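Local coordinates for coat protein (Pseudomonas phage PP7, PDB 2QUD) that assembles as dimers into the T=3 icosahedral phage capsid, binds packaging signals in the viral RNA and represses translation of the replicase, at residues L44-R49 with V59-D64. Residues are numbered along the deposited sequence; the frame is centred on the assembly and turned at random.
Sequences LTASLR and VNLKLD
Thr-45 pairs with Lys-62 and Ser-47 with Asn-60 through two backbone hydrogen bonds each, setting strands 44-49 and 59-64 antiparallel at 172° with their axes 4.7 Å apart. On the face bearing Leu-44, Ala-46, Leu-48, Val-59, Leu-61 and Leu-63, the apolar side chains meet in non-hydrogen-bonded pairs. Leu-61 CD2 lies 3.6 Å from Ala-46 CB, and Leu-48 CD1 reaches Val-59 CG2 at 3.8 Å. Leu-44 CD1 lies over the backbone of Lys-62, 3.6 Å from its O, because chi1 of 177° swings CG away from the Leu-44 nitrogen.

The other face is polar and carries the RNA-binding residues Arg-49, Lys-62 and Asp-64. Two waters bridge the strands here. One accepts from Thr-45 OG1 at 2.6 Å and donates to both Lys-62 O and Asp-64 OD2, tying the carboxylate to the neighbouring strand. The second accepts from Ser-47 OG and donates to Asn-60 OD1, 2.6 Å away. Ser-47 OG also rests against Asn-60 CB at 3.5 Å. The Lys-62 chain is fully extended and carries NZ away from strand 44-49.

These strands form a central hairpin of the coat-protein sheet, flanked by strands 29-32 and 76-89. The second subunit packs on much of the apolar face, Leu-116 of its helix 111-119 on Val-59 and Leu-61 and Thr-104 of its helix 94-109 on Leu-63, as expected for the interlocked levivirus dimer.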
loop_
_atom_site.group_PDB
_atom_site.type_symbol
_atom_site.label_atom_id
_atom_site.label_comp_id
_atom_site.label_asym_id
_atom_site.label_seq_id
_atom_site.Cartn_x
_atom_site.Cartn_y
_atom_site.Cartn_z
ATOM N N LEU A 44 6.394 9.400 -5.940
ATOM C CA LEU A 44 6.454 7.993 -5.544
ATOM C C LEU A 44 7.914 7.629 -5.394
ATOM O O LEU A 44 8.689 7.759 -6.333
ATOM C CB LEU A 44 5.822 7.089 -6.610
ATOM C CG LEU A 44 5.894 5.560 -6.338
ATOM C CD1 LEU A 44 5.162 5.176 -5.016
ATOM C CD2 LEU A 44 5.351 4.765 -7.521
ATOM N N THR A 45 8.289 7.171 -4.198
ATOM C CA THR A 45 9.631 6.713 -3.940
ATOM C C THR A 45 9.564 5.202 -3.789
ATOM O O THR A 45 8.667 4.686 -3.105
ATOM C CB THR A 45 10.162 7.392 -2.664
ATOM O OG1 THR A 45 10.108 8.812 -2.830
ATOM C CG2 THR A 45 11.609 6.927 -2.338
ATOM N N ALA A 46 10.541 4.508 -4.371
ATOM C CA ALA A 46 10.562 3.051 -4.374
ATOM C C ALA A 46 11.967 2.501 -4.079
ATOM O O ALA A 46 12.961 3.018 -4.563
ATOM C CB ALA A 46 10.034 2.526 -5.694
ATOM N N SER A 47 12.022 1.477 -3.235
ATOM C CA SER A 47 13.284 0.782 -2.968
ATOM C C SER A 47 13.030 -0.710 -2.862
ATOM O O SER A 47 11.929 -1.148 -2.562
ATOM C CB SER A 47 14.000 1.282 -1.724
ATOM O OG SER A 47 13.260 1.044 -0.568
ATOM N N LEU A 48 14.087 -1.464 -3.118
ATOM C CA LEU A 48 14.060 -2.907 -3.075
ATOM C C LEU A 48 15.417 -3.310 -2.510
ATOM O O LEU A 48 16.443 -3.025 -3.134
ATOM C CB LEU A 48 13.874 -3.459 -4.471
ATOM C CG LEU A 48 13.975 -4.969 -4.713
ATOM C CD1 LEU A 48 13.118 -5.753 -3.726
ATOM C CD2 LEU A 48 13.590 -5.244 -6.191
ATOM N N ARG A 49 15.450 -3.891 -1.315
ATOM C CA ARG A 49 16.738 -4.288 -0.717
ATOM C C ARG A 49 16.641 -5.645 -0.027
ATOM O O ARG A 49 15.637 -5.946 0.642
ATOM C CB ARG A 49 17.234 -3.206 0.260
ATOM C CG ARG A 49 16.305 -2.928 1.450
ATOM C CD ARG A 49 16.714 -1.668 2.241
ATOM N NE ARG A 49 16.239 -0.401 1.646
ATOM C CZ ARG A 49 16.995 0.579 1.122
ATOM N NH1 ARG A 49 18.330 0.520 1.083
ATOM N NH2 ARG A 49 16.398 1.666 0.622
ATOM N N VAL A 59 10.485 -4.562 -0.067
ATOM C CA VAL A 59 10.018 -3.542 -1.013
ATOM C C VAL A 59 9.391 -2.412 -0.231
ATOM O O VAL A 59 8.531 -2.642 0.625
ATOM C CB VAL A 59 8.937 -4.097 -1.968
ATOM C CG1 VAL A 59 8.331 -2.975 -2.800
ATOM C CG2 VAL A 59 9.483 -5.198 -2.851
ATOM N N ASN A 60 9.854 -1.185 -0.464
ATOM C CA ASN A 60 9.227 -0.023 0.123
ATOM C C ASN A 60 8.721 0.876 -0.985
ATOM O O ASN A 60 9.457 1.146 -1.929
ATOM C CB ASN A 60 10.191 0.728 1.032
ATOM C CG ASN A 60 10.477 -0.019 2.304
ATOM O OD1 ASN A 60 11.418 -0.801 2.381
ATOM N ND2 ASN A 60 9.629 0.174 3.307
ATOM N N LEU A 61 7.455 1.278 -0.896
ATOM C CA LEU A 61 6.884 2.252 -1.802
ATOM C C LEU A 61 6.304 3.352 -0.943
ATOM O O LEU A 61 5.622 3.067 0.019
ATOM C CB LEU A 61 5.753 1.640 -2.608
ATOM C CG LEU A 61 6.042 0.386 -3.465
ATOM C CD1 LEU A 61 4.753 -0.155 -4.192
ATOM C CD2 LEU A 61 7.178 0.712 -4.448
ATOM N N LYS A 62 6.537 4.612 -1.303
ATOM C CA LYS A 62 6.024 5.776 -0.518
ATOM C C LYS A 62 5.414 6.751 -1.506
ATOM O O LYS A 62 6.116 7.366 -2.298
ATOM C CB LYS A 62 7.151 6.459 0.260
ATOM C CG LYS A 62 6.759 7.662 1.133
ATOM C CD LYS A 62 8.000 8.132 1.923
ATOM C CE LYS A 62 7.682 9.145 2.999
ATOM N NZ LYS A 62 8.924 9.481 3.754
ATOM N N LEU A 63 4.095 6.863 -1.461
ATOM C CA LEU A 63 3.347 7.847 -2.250
ATOM C C LEU A 63 3.122 9.093 -1.379
ATOM O O LEU A 63 2.445 9.017 -0.346
ATOM C CB LEU A 63 2.021 7.272 -2.694
ATOM C CG LEU A 63 1.247 8.062 -3.736
ATOM C CD1 LEU A 63 1.976 8.128 -5.118
ATOM C CD2 LEU A 63 -0.164 7.522 -3.907
ATOM N N ASP A 64 3.709 10.211 -1.830
ATOM C CA ASP A 64 3.622 11.500 -1.153
ATOM C C ASP A 64 2.717 12.387 -1.991
ATOM O O ASP A 64 3.036 12.673 -3.152
ATOM C CB ASP A 64 5.002 12.156 -1.019
ATOM C CG ASP A 64 5.909 11.478 -0.003
ATOM O OD1 ASP A 64 5.425 11.048 1.059
ATOM O OD2 ASP A 64 7.138 11.451 -0.263
HETATM O O HOH W 1 7.686 9.731 -2.297
HETATM O O HOH W 2 13.326 -1.424 0.668
#